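Local coordinates for HDLP (histone deacetylase-like protein) (Aquifex aeolicus, PDB 1C3R), which probably removes acetyl groups from lysine side chains with a bound zinc ion, as histone deacetylases do, and here holds the hydroxamate inhibitor trichostatin A, at residues H170-V175 against V187-Q192; G129-F134 against D166-H171; N227-L232 against D353-G358. The protein carries 2 engineered substitutions. All blocks are in the same frame, centred on the assembly; numbering follows the deposited sequence.

Contact 1: H170-V175 against V187-Q192; sequences HHCDGV and VLSLHQ. With ZN (zinc ion), chain C; TSN (trichostatin a), chain D.
His191 turns its ring between its own backbone N and carbonyl carbon (chi1 47°), while His171 sends CG anti to the backbone N (chi1 -180°); the two imidazoles thus run side by side and point the same way. A CH-pi contact joins them, with His171 CB over the middle of the His191 ring, 3.5 Å from its centroid. The rings themselves meet obliquely, their planes 47° apart. The rotation of His191 is fixed at both nitrogens: Ser189 OG lies 2.7 Å from His191 ND1 in a hydrogen bond within the strand, and His191 NE2 bonds to the carbonyl of Gly203. Water joins the backbones, accepting from His171 N at 3.1 Å and donating to Gln192 O at 2.8 Å. Further along, Cys172, at the N-cap position of helix 173-178, packs SG against Val187 CG1 at 3.8 Å and also touches Ser189 CB, and Val175 meets Val187 through methyl groups. At the other end, the amide nitrogen of Gln192 sits over one face of the His170 ring, NE2 to NE2 3.2 Å; both are donors, so this is packing, and the Gln192 amide is held instead by Ala169 O and Lys267 N. The hydroxamate carbon C13 of trichostatin A lies over the opposite face, also toward the rim, while His170 ND1 binds zinc at 2.1 Å. Asp168 and Asp258 complete the protein ligands of the metal. The segments belong to a beta-alpha-beta crossover from strand 162-166 through helix 173-178 to strand 185-192, part of the parallel alpha/beta fold of deacetylases; the loop after its first strand supplies two of the three protein ligands of the zinc, Asp168 and His170.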
loop_
_atom_site.group_PDB
_atom_site.type_symbol
_atom_site.label_atom_id
_atom_site.label_comp_id
_atom_site.label_asym_id
_atom_site.label_seq_id
_atom_site.Cartn_x
_atom_site.Cartn_y
_atom_site.Cartn_z
ATOM N N HIS A 170 -7.298 8.847 7.183
ATOM C CA HIS A 170 -7.679 8.286 5.888
ATOM C C HIS A 170 -9.153 8.555 5.596
ATOM O O HIS A 170 -9.970 8.635 6.507
ATOM C CB HIS A 170 -7.424 6.775 5.840
ATOM C CG HIS A 170 -6.009 6.391 6.128
ATOM N ND1 HIS A 170 -5.565 6.202 7.412
ATOM C CD2 HIS A 170 -4.974 6.225 5.264
ATOM C CE1 HIS A 170 -4.279 5.926 7.307
ATOM N NE2 HIS A 170 -3.870 5.930 6.025
ATOM N N HIS A 171 -9.488 8.679 4.320
ATOM C CA HIS A 171 -10.857 8.943 3.908
ATOM C C HIS A 171 -11.796 7.773 4.185
ATOM O O HIS A 171 -11.442 6.617 3.954
ATOM C CB HIS A 171 -10.899 9.272 2.421
ATOM C CG HIS A 171 -12.274 9.565 1.908
ATOM N ND1 HIS A 171 -12.875 8.820 0.915
ATOM C CD2 HIS A 171 -13.175 10.507 2.271
ATOM C CE1 HIS A 171 -14.090 9.288 0.692
ATOM N NE2 HIS A 171 -14.297 10.311 1.502
ATOM N N CYS A 172 -12.996 8.093 4.667
ATOM C CA CYS A 172 -14.018 7.098 4.974
ATOM C C CYS A 172 -14.802 6.718 3.713
ATOM O O CYS A 172 -16.011 6.953 3.624
ATOM C CB CYS A 172 -14.965 7.648 6.052
ATOM S SG CYS A 172 -15.654 9.312 5.711
ATOM N N ASP A 173 -14.117 6.126 2.737
ATOM C CA ASP A 173 -14.786 5.743 1.500
ATOM C C ASP A 173 -16.017 4.859 1.722
ATOM O O ASP A 173 -17.039 5.036 1.061
ATOM C CB ASP A 173 -13.798 5.065 0.524
ATOM C CG ASP A 173 -13.140 3.807 1.095
ATOM O OD1 ASP A 173 -12.457 3.106 0.318
ATOM O OD2 ASP A 173 -13.283 3.521 2.302
ATOM N N GLY A 174 -15.939 3.925 2.666
ATOM C CA GLY A 174 -17.087 3.067 2.917
ATOM C C GLY A 174 -18.297 3.857 3.389
ATOM O O GLY A 174 -19.407 3.678 2.891
ATOM N N VAL A 175 -18.087 4.741 4.357
ATOM C CA VAL A 175 -19.176 5.556 4.885
ATOM C C VAL A 175 -19.699 6.538 3.841
ATOM O O VAL A 175 -20.907 6.763 3.739
ATOM C CB VAL A 175 -18.728 6.340 6.124
ATOM C CG1 VAL A 175 -19.893 7.168 6.662
ATOM C CG2 VAL A 175 -18.214 5.373 7.186
ATOM N N VAL A 187 -21.843 13.762 5.779
ATOM C CA VAL A 187 -20.535 13.192 6.078
ATOM C C VAL A 187 -19.442 14.233 5.850
ATOM O O VAL A 187 -19.338 14.807 4.767
ATOM C CB VAL A 187 -20.226 11.965 5.187
ATOM C CG1 VAL A 187 -18.795 11.496 5.432
ATOM C CG2 VAL A 187 -21.205 10.832 5.482
ATOM N N LEU A 188 -18.646 14.477 6.887
ATOM C CA LEU A 188 -17.529 15.418 6.824
ATOM C C LEU A 188 -16.258 14.657 7.154
ATOM O O LEU A 188 -16.148 14.057 8.223
ATOM C CB LEU A 188 -17.689 16.549 7.842
ATOM C CG LEU A 188 -16.381 17.310 8.111
ATOM C CD1 LEU A 188 -15.844 17.887 6.811
ATOM C CD2 LEU A 188 -16.617 18.409 9.141
ATOM N N SER A 189 -15.289 14.690 6.248
ATOM C CA SER A 189 -14.051 13.979 6.496
ATOM C C SER A 189 -12.784 14.752 6.181
ATOM O O SER A 189 -12.667 15.360 5.115
ATOM C CB SER A 189 -14.044 12.671 5.701
ATOM O OG SER A 189 -12.805 12.000 5.852
ATOM N N LEU A 190 -11.841 14.739 7.123
ATOM C CA LEU A 190 -10.543 15.370 6.911
ATOM C C LEU A 190 -9.638 14.160 6.758
ATOM O O LEU A 190 -9.782 13.191 7.498
ATOM C CB LEU A 190 -10.072 16.188 8.120
ATOM C CG LEU A 190 -10.909 17.322 8.709
ATOM C CD1 LEU A 190 -9.954 18.243 9.467
ATOM C CD2 LEU A 190 -11.624 18.117 7.629
ATOM N N HIS A 191 -8.706 14.211 5.815
ATOM C CA HIS A 191 -7.826 13.073 5.588
ATOM C C HIS A 191 -6.680 13.411 4.645
ATOM O O HIS A 191 -6.665 14.465 4.022
ATOM C CB HIS A 191 -8.661 11.926 5.013
ATOM C CG HIS A 191 -9.572 12.349 3.903
ATOM N ND1 HIS A 191 -10.856 12.804 4.119
ATOM C CD2 HIS A 191 -9.400 12.340 2.558
ATOM C CE1 HIS A 191 -11.436 13.062 2.960
ATOM N NE2 HIS A 191 -10.575 12.788 1.995
ATOM N N GLN A 192 -5.704 12.514 4.563
ATOM C CA GLN A 192 -4.579 12.715 3.666
ATOM C C GLN A 192 -5.184 12.655 2.278
ATOM O O GLN A 192 -6.056 11.823 2.009
ATOM C CB GLN A 192 -3.561 11.582 3.809
ATOM C CG GLN A 192 -3.137 11.295 5.234
ATOM C CD GLN A 192 -2.281 10.048 5.339
ATOM O OE1 GLN A 192 -1.076 10.074 5.069
ATOM N NE2 GLN A 192 -2.912 8.936 5.714
HETATM ZN ZN ZN C . -6.692 5.620 9.053
HETATM O O1 TSN D . -8.377 4.328 8.327
HETATM O O2 TSN D . -5.767 3.372 8.782
HETATM O O3 TSN D . 0.064 1.202 4.828
HETATM N N1 TSN D . -7.521 3.814 7.348
HETATM N N2 TSN D . 1.219 -5.074 5.877
HETATM C C1 TSN D . -0.241 -1.158 4.863
HETATM C C2 TSN D . -0.995 -2.309 4.590
HETATM C C3 TSN D . -0.554 -3.597 4.899
HETATM C C4 TSN D . 0.737 -3.790 5.533
HETATM C C5 TSN D . 1.503 -2.614 5.801
HETATM C C6 TSN D . 1.032 -1.354 5.477
HETATM C C7 TSN D . -0.655 0.248 4.566
HETATM C C8 TSN D . -2.060 0.508 3.944
HETATM C C9 TSN D . -2.879 1.325 4.918
HETATM C C10 TSN D . -4.214 1.210 5.199
HETATM C C11 TSN D . -4.717 2.162 6.220
HETATM C C12 TSN D . -5.977 2.184 6.711
HETATM C C13 TSN D . -6.375 3.155 7.720
HETATM C C14 TSN D . -1.881 1.273 2.608
HETATM C C15 TSN D . -5.154 0.199 4.547
HETATM C C17 TSN D . 2.507 -5.235 6.583
HETATM C C16 TSN D . 0.453 -6.284 5.607
HETATM O O HOH W 1 -6.956 9.229 2.592
#

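Contact 2: G129-F134 against D166-H171; sequences GMHHAF and DLDAHH. With ZN (zinc ion), chain C; TSN (trichostatin a), chain D.
His131 and Asp168, with CE1 of the histidine 3.4 Å from CB of the aspartate, converge on the hydroxamate of trichostatin A. His131 NE2 donates to TSN O1 at 2.8 Å in a nearly straight bond (171°), the oxygen lying in the plane of the imidazole at its edge. That same O1 is a zinc ligand, and Asp168 OD2 binds the metal at 2.1 Å, beside His170 and Asp258. His132 presents its own ring edge to the inhibitor: NE2 takes a weak hydrogen bond from TSN N1 at 2.8 Å, while the carbonyl oxygen of His171 lies obliquely by CE1.

Behind this first shell stand the groups that orient it. With its ring between the backbone N and the carbonyl carbon (chi1 64°), His131 turns ND1 to Asp166 OD2, a short hydrogen bond of 2.5 Å on the syn side of the carboxylate. The ring and carboxylate planes are almost parallel (9°) but displaced, so the oxygen is tilted from the ring plane. Asp166 is itself steadied: OD2 also pairs with Tyr164 OH, and OD1 accepts from Asp168 N at 3.0 Å, an Asx turn. A second Asx turn follows, His170 N reaching the anti lone pair of Asp168 OD2 at 2.8 Å, so a zinc-binding oxygen is also gripped by the backbone. His132 ND1 is bonded to Asp173, which sets that ring in turn. Paired histidines backed by buried aspartates, beside an Asp-His-Asp zinc site, are the charge-relay arrangement of the histone deacetylase active site.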
loop_
_atom_site.group_PDB
_atom_site.type_symbol
_atom_site.label_atom_id
_atom_site.label_comp_id
_atom_site.label_asym_id
_atom_site.label_seq_id
_atom_site.Cartn_x
_atom_site.Cartn_y
_atom_site.Cartn_z
ATOM N N GLY A 129 -15.485 2.849 14.488
ATOM C CA GLY A 129 -14.880 3.749 13.519
ATOM C C GLY A 129 -14.276 3.027 12.330
ATOM O O GLY A 129 -13.485 3.605 11.582
ATOM N N MET A 130 -14.647 1.762 12.154
ATOM C CA MET A 130 -14.139 0.951 11.048
ATOM C C MET A 130 -14.833 1.488 9.802
ATOM O O MET A 130 -15.793 0.903 9.297
ATOM C CB MET A 130 -14.484 -0.516 11.327
ATOM C CG MET A 130 -13.953 -0.949 12.702
ATOM S SD MET A 130 -14.271 -2.661 13.224
ATOM C CE MET A 130 -16.076 -2.681 13.198
ATOM N N HIS A 131 -14.317 2.609 9.305
ATOM C CA HIS A 131 -14.939 3.307 8.196
ATOM C C HIS A 131 -14.744 2.892 6.749
ATOM O O HIS A 131 -15.303 3.540 5.871
ATOM C CB HIS A 131 -14.652 4.815 8.328
ATOM C CG HIS A 131 -13.200 5.177 8.233
ATOM N ND1 HIS A 131 -12.751 6.480 8.175
ATOM C CD2 HIS A 131 -12.094 4.398 8.211
ATOM C CE1 HIS A 131 -11.431 6.486 8.121
ATOM N NE2 HIS A 131 -11.007 5.233 8.142
ATOM N N HIS A 132 -14.003 1.818 6.484
ATOM C CA HIS A 132 -13.773 1.397 5.097
ATOM C C HIS A 132 -14.685 0.334 4.471
ATOM O O HIS A 132 -14.891 0.340 3.256
ATOM C CB HIS A 132 -12.329 0.924 4.930
ATOM C CG HIS A 132 -11.316 2.014 5.066
ATOM N ND1 HIS A 132 -11.342 3.154 4.288
ATOM C CD2 HIS A 132 -10.215 2.115 5.847
ATOM C CE1 HIS A 132 -10.298 3.908 4.585
ATOM N NE2 HIS A 132 -9.597 3.300 5.525
ATOM N N ALA A 133 -15.214 -0.580 5.277
ATOM C CA ALA A 133 -16.037 -1.668 4.746
ATOM C C ALA A 133 -17.235 -1.212 3.933
ATOM O O ALA A 133 -17.876 -0.213 4.261
ATOM C CB ALA A 133 -16.499 -2.577 5.879
ATOM N N PHE A 134 -17.525 -1.942 2.861
ATOM C CA PHE A 134 -18.673 -1.623 2.029
ATOM C C PHE A 134 -19.813 -2.581 2.351
ATOM O O PHE A 134 -19.652 -3.546 3.097
ATOM C CB PHE A 134 -18.339 -1.733 0.536
ATOM C CG PHE A 134 -17.270 -0.789 0.073
ATOM C CD1 PHE A 134 -15.970 -1.241 -0.150
ATOM C CD2 PHE A 134 -17.556 0.558 -0.138
ATOM C CE1 PHE A 134 -14.970 -0.369 -0.579
ATOM C CE2 PHE A 134 -16.559 1.446 -0.568
ATOM C CZ PHE A 134 -15.266 0.982 -0.791
ATOM N N ASP A 166 -15.328 12.562 10.534
ATOM C CA ASP A 166 -14.226 11.604 10.536
ATOM C C ASP A 166 -12.845 12.266 10.606
ATOM O O ASP A 166 -12.366 12.831 9.619
ATOM C CB ASP A 166 -14.334 10.743 9.271
ATOM C CG ASP A 166 -13.480 9.491 9.335
ATOM O OD1 ASP A 166 -12.244 9.603 9.481
ATOM O OD2 ASP A 166 -14.060 8.389 9.243
ATOM N N LEU A 167 -12.200 12.184 11.764
ATOM C CA LEU A 167 -10.882 12.790 11.931
ATOM C C LEU A 167 -9.731 11.831 11.636
ATOM O O LEU A 167 -8.561 12.196 11.753
ATOM C CB LEU A 167 -10.739 13.367 13.343
ATOM C CG LEU A 167 -11.791 14.430 13.692
ATOM C CD1 LEU A 167 -11.409 15.096 15.005
ATOM C CD2 LEU A 167 -11.876 15.477 12.589
ATOM N N ASP A 168 -10.068 10.605 11.256
ATOM C CA ASP A 168 -9.066 9.599 10.912
ATOM C C ASP A 168 -8.244 10.183 9.757
ATOM O O ASP A 168 -8.789 10.882 8.907
ATOM C CB ASP A 168 -9.775 8.322 10.444
ATOM C CG ASP A 168 -8.827 7.153 10.243
ATOM O OD1 ASP A 168 -8.780 6.267 11.125
ATOM O OD2 ASP A 168 -8.118 7.109 9.217
ATOM N N ALA A 169 -6.945 9.891 9.717
ATOM C CA ALA A 169 -6.082 10.395 8.647
ATOM C C ALA A 169 -6.406 9.832 7.258
ATOM O O ALA A 169 -5.835 10.279 6.262
ATOM C CB ALA A 169 -4.606 10.127 8.985
ATOM N N HIS A 170 -7.298 8.847 7.183
ATOM C CA HIS A 170 -7.679 8.286 5.888
ATOM C C HIS A 170 -9.153 8.555 5.596
ATOM O O HIS A 170 -9.970 8.635 6.507
ATOM C CB HIS A 170 -7.424 6.775 5.840
ATOM C CG HIS A 170 -6.009 6.391 6.128
ATOM N ND1 HIS A 170 -5.565 6.202 7.412
ATOM C CD2 HIS A 170 -4.974 6.225 5.264
ATOM C CE1 HIS A 170 -4.279 5.926 7.307
ATOM N NE2 HIS A 170 -3.870 5.930 6.025
ATOM N N HIS A 171 -9.488 8.679 4.320
ATOM C CA HIS A 171 -10.857 8.943 3.908
ATOM C C HIS A 171 -11.796 7.773 4.185
ATOM O O HIS A 171 -11.442 6.617 3.954
ATOM C CB HIS A 171 -10.899 9.272 2.421
ATOM C CG HIS A 171 -12.274 9.565 1.908
ATOM N ND1 HIS A 171 -12.875 8.820 0.915
ATOM C CD2 HIS A 171 -13.175 10.507 2.271
ATOM C CE1 HIS A 171 -14.090 9.288 0.692
ATOM N NE2 HIS A 171 -14.297 10.311 1.502
HETATM ZN ZN ZN C . -6.692 5.620 9.053
HETATM O O1 TSN D . -8.377 4.328 8.327
HETATM O O2 TSN D . -5.767 3.372 8.782
HETATM O O3 TSN D . 0.064 1.202 4.828
HETATM N N1 TSN D . -7.521 3.814 7.348
HETATM N N2 TSN D . 1.219 -5.074 5.877
HETATM C C1 TSN D . -0.241 -1.158 4.863
HETATM C C2 TSN D . -0.995 -2.309 4.590
HETATM C C3 TSN D . -0.554 -3.597 4.899
HETATM C C4 TSN D . 0.737 -3.790 5.533
HETATM C C5 TSN D . 1.503 -2.614 5.801
HETATM C C6 TSN D . 1.032 -1.354 5.477
HETATM C C7 TSN D . -0.655 0.248 4.566
HETATM C C8 TSN D . -2.060 0.508 3.944
HETATM C C9 TSN D . -2.879 1.325 4.918
HETATM C C10 TSN D . -4.214 1.210 5.199
HETATM C C11 TSN D . -4.717 2.162 6.220
HETATM C C12 TSN D . -5.977 2.184 6.711
HETATM C C13 TSN D . -6.375 3.155 7.720
HETATM C C14 TSN D . -1.881 1.273 2.608
HETATM C C15 TSN D . -5.154 0.199 4.547
HETATM C C17 TSN D . 2.507 -5.235 6.583
HETATM C C16 TSN D . 0.453 -6.284 5.607
#

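Contact 3: N227-L232 against D353-G358; sequences NDNEFL and DPWRGG
Asp228 and Gly357 bring their CA atoms to 4.9 Å as the extended segment 353-358 passes the first turn of helix 228-243, and Asp228 N donates to Arg356 O at 2.9 Å. The side chain of Asp228 returns the bond: OD2 accepts from Arg356 N at 2.6 Å, met nearly along its C-O axis. Ser271 OG bonds to the same oxygen, so this buried carboxylate oxygen is held twice. Asp228 also puts CB over the face of the six-membered ring of Trp355, a CH-pi contact 3.9 Å from the centroid.

The helix begins with a capping box. Asn227, its CG between the backbone N and the carbonyl carbon (chi1 66°), folds OD1 back to accept from Glu230 N at 2.9 Å, and Glu230 OE1 accepts from Asn227 N at 2.8 Å. Were Asn227 replaced by alanine, Glu230 N would probably lose its side-chain acceptor and the link from ND2 to the carbonyl of Glu359 would go, so the first turn would be less firmly capped.

Asn229 crosses Trp355 at about a right angle, OD1 lying in the indole plane at its edge, 3.0 Å from CH2, with the amide turned 64° to the ring. Its ND2 presses on Gly357 CA, where a CB would clash. Leu232 meets the neighbouring part of the indole rim, CD1 to CZ2 3.8 Å. The Arg356 side chain leads away from the helix, and its guanidinium forms a salt bridge with Glu262 and a hydrogen bond to the carbonyl of Leu270; the Asp353 carboxylate lies over one guanidinium face, a salt bridge of charges alone, with no N-H directed at its oxygen.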
loop_
_atom_site.group_PDB
_atom_site.type_symbol
_atom_site.label_atom_id
_atom_site.label_comp_id
_atom_site.label_asym_id
_atom_site.label_seq_id
_atom_site.Cartn_x
_atom_site.Cartn_y
_atom_site.Cartn_z
ATOM N N ASN A 227 0.831 20.041 9.966
ATOM C CA ASN A 227 1.144 20.367 11.358
ATOM C C ASN A 227 -0.141 20.638 12.149
ATOM O O ASN A 227 -1.226 20.709 11.568
ATOM C CB ASN A 227 2.112 21.566 11.459
ATOM C CG ASN A 227 1.503 22.871 10.980
ATOM O OD1 ASN A 227 0.438 23.280 11.441
ATOM N ND2 ASN A 227 2.193 23.543 10.063
ATOM N N ASP A 228 -0.028 20.780 13.469
ATOM C CA ASP A 228 -1.209 21.011 14.303
ATOM C C ASP A 228 -2.049 22.211 13.904
ATOM O O ASP A 228 -3.280 22.141 13.915
ATOM C CB ASP A 228 -0.835 21.155 15.782
ATOM C CG ASP A 228 -0.190 19.905 16.350
ATOM O OD1 ASP A 228 -0.551 18.794 15.916
ATOM O OD2 ASP A 228 0.653 20.029 17.261
ATOM N N ASN A 229 -1.396 23.315 13.560
ATOM C CA ASN A 229 -2.127 24.519 13.175
ATOM C C ASN A 229 -2.932 24.317 11.904
ATOM O O ASN A 229 -4.061 24.792 11.784
ATOM C CB ASN A 229 -1.155 25.695 13.021
ATOM C CG ASN A 229 -0.572 26.144 14.357
ATOM O OD1 ASN A 229 -1.287 26.662 15.219
ATOM N ND2 ASN A 229 0.723 25.937 14.536
ATOM N N GLU A 230 -2.360 23.593 10.950
ATOM C CA GLU A 230 -3.065 23.340 9.704
ATOM C C GLU A 230 -4.281 22.438 9.938
ATOM O O GLU A 230 -5.340 22.657 9.353
ATOM C CB GLU A 230 -2.115 22.695 8.684
ATOM C CG GLU A 230 -0.913 23.556 8.351
ATOM C CD GLU A 230 0.059 22.869 7.411
ATOM O OE1 GLU A 230 0.484 21.735 7.724
ATOM O OE2 GLU A 230 0.405 23.463 6.367
ATOM N N PHE A 231 -4.133 21.434 10.797
ATOM C CA PHE A 231 -5.233 20.510 11.080
ATOM C C PHE A 231 -6.402 21.229 11.737
ATOM O O PHE A 231 -7.545 21.094 11.297
ATOM C CB PHE A 231 -4.773 19.370 11.999
ATOM C CG PHE A 231 -5.804 18.281 12.180
ATOM C CD1 PHE A 231 -6.125 17.430 11.126
ATOM C CD2 PHE A 231 -6.454 18.113 13.396
ATOM C CE1 PHE A 231 -7.077 16.421 11.282
ATOM C CE2 PHE A 231 -7.412 17.105 13.567
ATOM C CZ PHE A 231 -7.722 16.258 12.505
ATOM N N LEU A 232 -6.119 21.986 12.796
ATOM C CA LEU A 232 -7.172 22.719 13.501
ATOM C C LEU A 232 -7.797 23.799 12.613
ATOM O O LEU A 232 -8.996 24.055 12.700
ATOM C CB LEU A 232 -6.617 23.324 14.787
ATOM C CG LEU A 232 -6.154 22.268 15.800
ATOM C CD1 LEU A 232 -5.522 22.944 17.009
ATOM C CD2 LEU A 232 -7.344 21.408 16.230
ATOM N N ASP A 353 2.211 15.184 24.599
ATOM C CA ASP A 353 3.391 15.498 23.831
ATOM C C ASP A 353 3.402 17.003 23.600
ATOM O O ASP A 353 2.421 17.690 23.893
ATOM C CB ASP A 353 3.389 14.688 22.526
ATOM C CG ASP A 353 2.076 14.761 21.793
ATOM O OD1 ASP A 353 1.786 13.840 20.984
ATOM O OD2 ASP A 353 1.339 15.746 22.016
ATOM N N PRO A 354 4.533 17.546 23.129
ATOM C CA PRO A 354 4.646 18.984 22.872
ATOM C C PRO A 354 3.786 19.360 21.686
ATOM O O PRO A 354 3.446 18.505 20.864
ATOM C CB PRO A 354 6.128 19.147 22.562
ATOM C CG PRO A 354 6.415 17.863 21.816
ATOM C CD PRO A 354 5.808 16.881 22.810
ATOM N N TRP A 355 3.433 20.634 21.591
ATOM C CA TRP A 355 2.633 21.074 20.468
ATOM C C TRP A 355 3.554 21.011 19.253
ATOM O O TRP A 355 4.762 21.215 19.368
ATOM C CB TRP A 355 2.128 22.500 20.690
ATOM C CG TRP A 355 0.683 22.649 20.326
ATOM C CD1 TRP A 355 -0.381 22.027 20.923
ATOM C CD2 TRP A 355 0.140 23.431 19.254
ATOM N NE1 TRP A 355 -1.552 22.371 20.286
ATOM C CE2 TRP A 355 -1.261 23.231 19.259
ATOM C CE3 TRP A 355 0.701 24.280 18.289
ATOM C CZ2 TRP A 355 -2.110 23.850 18.334
ATOM C CZ3 TRP A 355 -0.144 24.895 17.370
ATOM C CH2 TRP A 355 -1.537 24.676 17.402
ATOM N N ARG A 356 2.987 20.694 18.098
ATOM C CA ARG A 356 3.756 20.593 16.864
ATOM C C ARG A 356 3.120 21.523 15.844
ATOM O O ARG A 356 2.425 21.084 14.927
ATOM C CB ARG A 356 3.748 19.133 16.385
ATOM C CG ARG A 356 4.496 18.209 17.357
ATOM C CD ARG A 356 4.163 16.722 17.216
ATOM N NE ARG A 356 4.871 15.966 18.248
ATOM C CZ ARG A 356 4.559 14.736 18.640
ATOM N NH1 ARG A 356 3.534 14.090 18.091
ATOM N NH2 ARG A 356 5.261 14.158 19.605
ATOM N N GLY A 357 3.353 22.819 16.021
ATOM C CA GLY A 357 2.770 23.804 15.127
ATOM C C GLY A 357 3.611 24.259 13.948
ATOM O O GLY A 357 4.499 23.549 13.479
ATOM N N GLY A 358 3.313 25.463 13.474
ATOM C CA GLY A 358 4.014 26.037 12.341
ATOM C C GLY A 358 2.996 26.896 11.627
ATOM O O GLY A 358 1.891 27.071 12.138
#

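How the contacts relate
From the N terminus, the loop 129-134 after strand 122-125 comes first; contact 2 closes it against 166-171, spanning helix 146-156 and strand 162-166. Contact 1 opens before contact 2 has ended, the two sharing His170 and His171, and closes a much shorter loop through helix 173-178 onto strand 185-192. Together they tie loops round the zinc to the parallel sheet, joined again where Asp173 bonds to His132. Contact 3 follows in series and spans 120 residues, holding the late loop at 353-358 to helix 228-243. Phe231 links it inward, packing on Leu190 of contact 1 and near Leu167 of contact 2.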